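Side-chain contacts in designed CISK-PX domain (Synthetic construct, PDB 4OXW), which is a computationally designed version of the CISK PX domain, whose family typically binds phosphoinositides, an activity it may share: residues G87-K90 / Y91-I95; V96-P99 / V100-N103. All blocks are in the same frame, centred on the assembly; numbering follows the deposited sequence.

Interactions 1 and 2 follow one another along the chain, at the end of helix 78-96 and in the turn that leads through the short helix 99-102, and their centres lie about 12 Å apart. Interaction 1 is partly buried, about 7 Å from the centre of the chain, whereas interaction 2 is a surface contact about 15 Å out. They meet where Ile-95 O packs against Leu-101 CB at 3.5 Å, and a polar tie joins them as well, because the carbonyl oxygen of Arg-94 accepts hydrogen bonds from both Ser-97 OG and His-98 ND1. Neither contact includes a ligand; both belong to the helical part of the PX fold.

Interaction 1 of 2, residues G87-K90 / Y91-I95; sequences GLEK and YIQRI
The carbonyl oxygen of Glu-89 accepts the amide of Gln-93, N to O 2.9 Å with an N-H...O angle of 158°, one of four successive i to i+4 bonds joining 87-90 to 91-95 in helix 78-96 of the PX fold. Gln-93 also folds its side chain back over this acceptor: with CG beside its own backbone N (chi1 -72°), Gln-93 CG comes to 3.1 Å from Glu-89 O. Beyond, the two side chains run alongside each other, pointing the same way, with carboxylate and amide planes only 3° apart and Gln-93 NE2 3.5 Å from Glu-89 CG. Their polar ends do not pair; each reaches strand 9-18, Glu-89 OE2 accepting from Ile-12 N and Gln-93 NE2 donating to Val-10 O. An alanine in place of Gln-93 is likely to leave Val-10 O without this donor and to uncover the flank of the Glu-89 side chain. One residue on, extended Lys-90 lies beside Arg-94, which bends at its second torsion; Lys-90 CE comes to 3.1 Å from Arg-94 NH1. Lys-90 NZ stands 4.1 Å from that same Arg-94 NH1, a closeness of like charges that would probably disfavour this pairing slightly. Buried Tyr-91 leaves the helix on a different side from Glu-89 and Gln-93, toward helix 45-58, where its hydroxyl is hydrogen-bonded to His-52 ND1. One face of its ring receives Ile-95 CG1, 4.0 Å above the plane and offset toward the rim. Ile-92 packs on Val-10 of strand 9-18 and on Phe-110 of helix 105-112, and its methyl CG2 rests 3.5 Å from Leu-88 O.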
ATOM      1  N   GLY A  87      -2.928   7.146   4.990  1.00 19.39           N
ATOM      2  CA  GLY A  87      -2.484   6.136   5.964  1.00 18.64           C
ATOM      3  C   GLY A  87      -1.680   5.036   5.352  1.00 16.24           C
ATOM      4  O   GLY A  87      -0.693   4.552   5.950  1.00 19.89           O
ATOM      5  N   LEU A  88      -2.092   4.584   4.165  1.00 17.87           N
ATOM      6  CA  LEU A  88      -1.344   3.529   3.457  1.00 15.07           C
ATOM      7  C   LEU A  88       0.016   4.050   3.013  1.00 15.87           C
ATOM      8  O   LEU A  88       0.991   3.321   3.014  1.00 17.55           O
ATOM      9  CB  LEU A  88      -2.117   3.061   2.229  1.00 16.55           C
ATOM     10  CG  LEU A  88      -3.380   2.241   2.527  1.00 15.53           C
ATOM     11  CD1 LEU A  88      -4.126   1.910   1.255  1.00 17.98           C
ATOM     12  CD2 LEU A  88      -3.037   0.924   3.235  1.00 17.44           C
ATOM     13  N   GLU A  89       0.083   5.334   2.675  1.00 16.32           N
ATOM     14  CA  GLU A  89       1.368   5.973   2.340  1.00 17.09           C
ATOM     15  C   GLU A  89       2.335   5.981   3.542  1.00 19.34           C
ATOM     16  O   GLU A  89       3.493   5.578   3.431  1.00 19.07           O
ATOM     17  CB  GLU A  89       1.166   7.395   1.802  1.00 16.56           C
ATOM     18  CG  GLU A  89       2.470   8.111   1.498  1.00 21.93           C
ATOM     19  CD  GLU A  89       2.232   9.493   0.912  1.00 27.38           C
ATOM     20  OE1 GLU A  89       1.802  10.361   1.694  1.00 29.09           O
ATOM     21  OE2 GLU A  89       2.444   9.695  -0.312  1.00 24.47           O
ATOM     22  N   LYS A  90       1.848   6.399   4.694  1.00 20.93           N
ATOM     23  CA  LYS A  90       2.670   6.396   5.930  1.00 20.15           C
ATOM     24  C   LYS A  90       3.091   4.970   6.241  1.00 19.81           C
ATOM     25  O   LYS A  90       4.255   4.693   6.598  1.00 18.74           O
ATOM     26  CB  LYS A  90       1.862   7.006   7.093  1.00 21.59           C
ATOM     27  CG  LYS A  90       2.595   6.924   8.419  1.00 23.82           C
ATOM     28  CD  LYS A  90       1.889   7.801   9.451  1.00 32.41           C
ATOM     29  CE  LYS A  90       2.322   7.463  10.877  1.00 50.72           C
ATOM     30  NZ  LYS A  90       1.523   8.193  11.916  1.00 59.74           N
ATOM     31  N   TYR A  91       2.170   4.016   6.070  1.00 16.07           N
ATOM     32  CA  TYR A  91       2.484   2.598   6.325  1.00 17.74           C
ATOM     33  C   TYR A  91       3.658   2.082   5.476  1.00 18.65           C
ATOM     34  O   TYR A  91       4.661   1.568   5.997  1.00 17.00           O
ATOM     35  CB  TYR A  91       1.267   1.744   6.044  1.00 17.71           C
ATOM     36  CG  TYR A  91       1.482   0.258   6.266  1.00 17.02           C
ATOM     37  CD1 TYR A  91       1.364  -0.290   7.543  1.00 18.96           C
ATOM     38  CD2 TYR A  91       1.754  -0.594   5.201  1.00 19.79           C
ATOM     39  CE1 TYR A  91       1.585  -1.646   7.758  1.00 19.52           C
ATOM     40  CE2 TYR A  91       1.948  -1.951   5.390  1.00 19.87           C
ATOM     41  CZ  TYR A  91       1.887  -2.474   6.670  1.00 19.44           C
ATOM     42  OH  TYR A  91       2.096  -3.817   6.830  1.00 18.83           O
ATOM     43  N   ILE A  92       3.534   2.234   4.159  1.00 17.10           N
ATOM     44  CA  ILE A  92       4.552   1.700   3.272  1.00 18.17           C
ATOM     45  C   ILE A  92       5.875   2.484   3.427  1.00 18.36           C
ATOM     46  O   ILE A  92       6.966   1.892   3.320  1.00 20.36           O
ATOM     47  CB  ILE A  92       4.053   1.561   1.804  1.00 18.01           C
ATOM     48  CG1 ILE A  92       5.001   0.662   1.004  1.00 20.26           C
ATOM     49  CG2 ILE A  92       3.891   2.925   1.131  1.00 18.62           C
ATOM     50  CD1 ILE A  92       5.113  -0.782   1.468  1.00 21.26           C
ATOM     51  N   GLN A  93       5.785   3.771   3.736  1.00 17.21           N
ATOM     52  CA  GLN A  93       7.031   4.567   4.033  1.00 18.95           C
ATOM     53  C   GLN A  93       7.736   4.024   5.258  1.00 21.98           C
ATOM     54  O   GLN A  93       8.978   3.924   5.294  1.00 21.31           O
ATOM     55  CB  GLN A  93       6.707   6.062   4.172  1.00 18.97           C
ATOM     56  CG  GLN A  93       6.376   6.708   2.863  1.00 17.48           C
ATOM     57  CD  GLN A  93       5.924   8.159   2.947  1.00 22.60           C
ATOM     58  OE1 GLN A  93       5.572   8.660   4.005  1.00 22.25           O
ATOM     59  NE2 GLN A  93       5.928   8.842   1.802  1.00 21.18           N
ATOM     60  N   ARG A  94       6.947   3.679   6.275  1.00 20.39           N
ATOM     61  CA  ARG A  94       7.515   3.115   7.475  1.00 21.05           C
ATOM     62  C   ARG A  94       8.139   1.779   7.201  1.00 22.77           C
ATOM     63  O   ARG A  94       9.198   1.469   7.737  1.00 23.53           O
ATOM     64  CB  ARG A  94       6.449   2.998   8.525  1.00 23.71           C
ATOM     65  CG  ARG A  94       6.178   4.302   9.227  1.00 30.67           C
ATOM     66  CD  ARG A  94       7.132   4.439  10.417  1.00 56.48           C
ATOM     67  NE  ARG A  94       7.161   5.778  11.018  1.00 77.83           N
ATOM     68  CZ  ARG A  94       6.105   6.395  11.548  1.00 78.00           C
ATOM     69  NH1 ARG A  94       4.902   5.816  11.533  1.00 66.84           N
ATOM     70  NH2 ARG A  94       6.254   7.609  12.071  1.00 78.30           N
ATOM     71  N   ILE A  95       7.489   0.940   6.398  1.00 19.07           N
ATOM     72  CA  ILE A  95       8.091  -0.326   6.034  1.00 20.53           C
ATOM     73  C   ILE A  95       9.456  -0.147   5.375  1.00 21.28           C
ATOM     74  O   ILE A  95      10.417  -0.818   5.763  1.00 24.49           O
ATOM     75  CB  ILE A  95       7.147  -1.132   5.090  1.00 21.16           C
ATOM     76  CG1 ILE A  95       5.910  -1.569   5.850  1.00 26.76           C
ATOM     77  CG2 ILE A  95       7.898  -2.291   4.431  1.00 24.37           C
ATOM     78  CD1 ILE A  95       6.088  -2.734   6.766  1.00 32.72           C
TER

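Interaction 2 of 2, residues V96-P99 / V100-N103; sequences VSHP and VLAN
His-98 O accepts the amide of Ala-102, N to O 2.9 Å, in a nearly straight bond (N-H...O 172°). His-98 is the N-cap residue of the short helix 99-102, and Pro-99 opens the first turn. A second, more bent bond follows, Asn-103 N to Pro-99 O at 3.1 Å and 138°. The methyl of Ala-102 points back at the preceding turn, its CB 3.6 Å from His-98 O and 3.7 Å from Val-96 O, with the Val-96 side chain only loosely against it. Farther out, the His-98 and Leu-101 side chains run side by side in the same direction, with His-98 CB 3.8 Å from Leu-101 CG. Setting CG beside the backbone N (chi1 -68°) brings the imidazole near Leu-101 CD1, which is 3.9 Å from His-98 ND1. That nitrogen is hydrogen-bonded to Arg-94 O, a tie to the end of the preceding helix that probably limits rotation of the ring. Leu-101 and Val-100 both touch Tyr-59, just past helix 45-58, while Val-96 packs on Met-8 ahead of strand 9-18; in chain order the turn and helix 99-102 lead from helix 78-96 to helix 105-112.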
ATOM      1  N   VAL A  96       9.561   0.733   4.386  1.00 18.37           N
ATOM      2  CA  VAL A  96      10.763   0.822   3.565  1.00 21.52           C
ATOM      3  C   VAL A  96      11.876   1.539   4.358  1.00 29.70           C
ATOM      4  O   VAL A  96      13.051   1.450   3.981  1.00 27.23           O
ATOM      5  CB  VAL A  96      10.452   1.517   2.247  1.00 28.27           C
ATOM      6  CG1 VAL A  96      11.688   1.984   1.503  1.00 43.56           C
ATOM      7  CG2 VAL A  96       9.663   0.518   1.406  1.00 28.34           C
ATOM      8  N   SER A  97      11.487   2.203   5.444  1.00 27.42           N
ATOM      9  CA  SER A  97      12.464   2.841   6.351  1.00 33.82           C
ATOM     10  C   SER A  97      13.265   1.805   7.147  1.00 36.92           C
ATOM     11  O   SER A  97      14.303   2.152   7.716  1.00 39.58           O
ATOM     12  CB  SER A  97      11.778   3.821   7.314  1.00 31.26           C
ATOM     13  OG  SER A  97      11.309   3.104   8.462  1.00 38.92           O
ATOM     14  N   HIS A  98      12.799   0.558   7.222  1.00 33.90           N
ATOM     15  CA  HIS A  98      13.541  -0.523   7.876  1.00 32.79           C
ATOM     16  C   HIS A  98      14.242  -1.323   6.835  1.00 35.47           C
ATOM     17  O   HIS A  98      13.617  -2.096   6.116  1.00 32.42           O
ATOM     18  CB  HIS A  98      12.651  -1.503   8.633  1.00 38.30           C
ATOM     19  CG  HIS A  98      11.990  -0.931   9.839  1.00 45.29           C
ATOM     20  ND1 HIS A  98      10.790  -0.254   9.784  1.00 51.51           N
ATOM     21  CD2 HIS A  98      12.349  -0.954  11.147  1.00 54.61           C
ATOM     22  CE1 HIS A  98      10.445   0.131  11.000  1.00 44.07           C
ATOM     23  NE2 HIS A  98      11.375  -0.280  11.844  1.00 57.33           N
ATOM     24  N   PRO A  99      15.567  -1.185   6.762  1.00 36.42           N
ATOM     25  CA  PRO A  99      16.325  -1.984   5.821  1.00 36.56           C
ATOM     26  C   PRO A  99      15.936  -3.467   5.727  1.00 26.65           C
ATOM     27  O   PRO A  99      15.802  -3.988   4.631  1.00 31.88           O
ATOM     28  CB  PRO A  99      17.764  -1.832   6.337  1.00 41.23           C
ATOM     29  CG  PRO A  99      17.789  -0.474   6.949  1.00 43.13           C
ATOM     30  CD  PRO A  99      16.421  -0.273   7.543  1.00 42.72           C
ATOM     31  N   VAL A 100      15.741  -4.150   6.859  1.00 30.12           N
ATOM     32  CA  VAL A 100      15.396  -5.562   6.879  1.00 29.81           C
ATOM     33  C   VAL A 100      14.041  -5.869   6.171  1.00 28.89           C
ATOM     34  O   VAL A 100      13.880  -6.866   5.490  1.00 30.80           O
ATOM     35  CB  VAL A 100      15.334  -6.083   8.336  1.00 40.97           C
ATOM     36  CG1 VAL A 100      14.786  -7.493   8.370  1.00 39.85           C
ATOM     37  CG2 VAL A 100      16.727  -6.066   8.973  1.00 40.05           C
ATOM     38  N   LEU A 101      13.071  -4.989   6.358  1.00 31.35           N
ATOM     39  CA  LEU A 101      11.789  -5.137   5.657  1.00 26.42           C
ATOM     40  C   LEU A 101      11.897  -4.744   4.189  1.00 24.38           C
ATOM     41  O   LEU A 101      11.342  -5.425   3.337  1.00 31.16           O
ATOM     42  CB  LEU A 101      10.719  -4.259   6.312  1.00 27.80           C
ATOM     43  CG  LEU A 101      10.454  -4.542   7.794  1.00 28.65           C
ATOM     44  CD1 LEU A 101       9.383  -3.633   8.332  1.00 31.50           C
ATOM     45  CD2 LEU A 101      10.071  -5.979   8.011  1.00 32.09           C
ATOM     46  N   ALA A 102      12.600  -3.663   3.901  1.00 28.61           N
ATOM     47  CA  ALA A 102      12.765  -3.191   2.522  1.00 28.72           C
ATOM     48  C   ALA A 102      13.387  -4.262   1.626  1.00 35.75           C
ATOM     49  O   ALA A 102      13.123  -4.322   0.405  1.00 30.59           O
ATOM     50  CB  ALA A 102      13.621  -1.924   2.502  1.00 33.56           C
ATOM     51  N   ASN A 103      14.207  -5.125   2.233  1.00 30.75           N
ATOM     52  CA  ASN A 103      14.885  -6.186   1.517  1.00 28.45           C
ATOM     53  C   ASN A 103      14.226  -7.535   1.588  1.00 31.92           C
ATOM     54  O   ASN A 103      14.682  -8.513   0.979  1.00 35.63           O
ATOM     55  CB  ASN A 103      16.341  -6.261   2.006  1.00 35.46           C
ATOM     56  CG  ASN A 103      17.130  -5.035   1.613  1.00 45.43           C
ATOM     57  OD1 ASN A 103      17.495  -4.204   2.451  1.00 57.91           O
ATOM     58  ND2 ASN A 103      17.346  -4.880   0.322  1.00 47.49           N
TER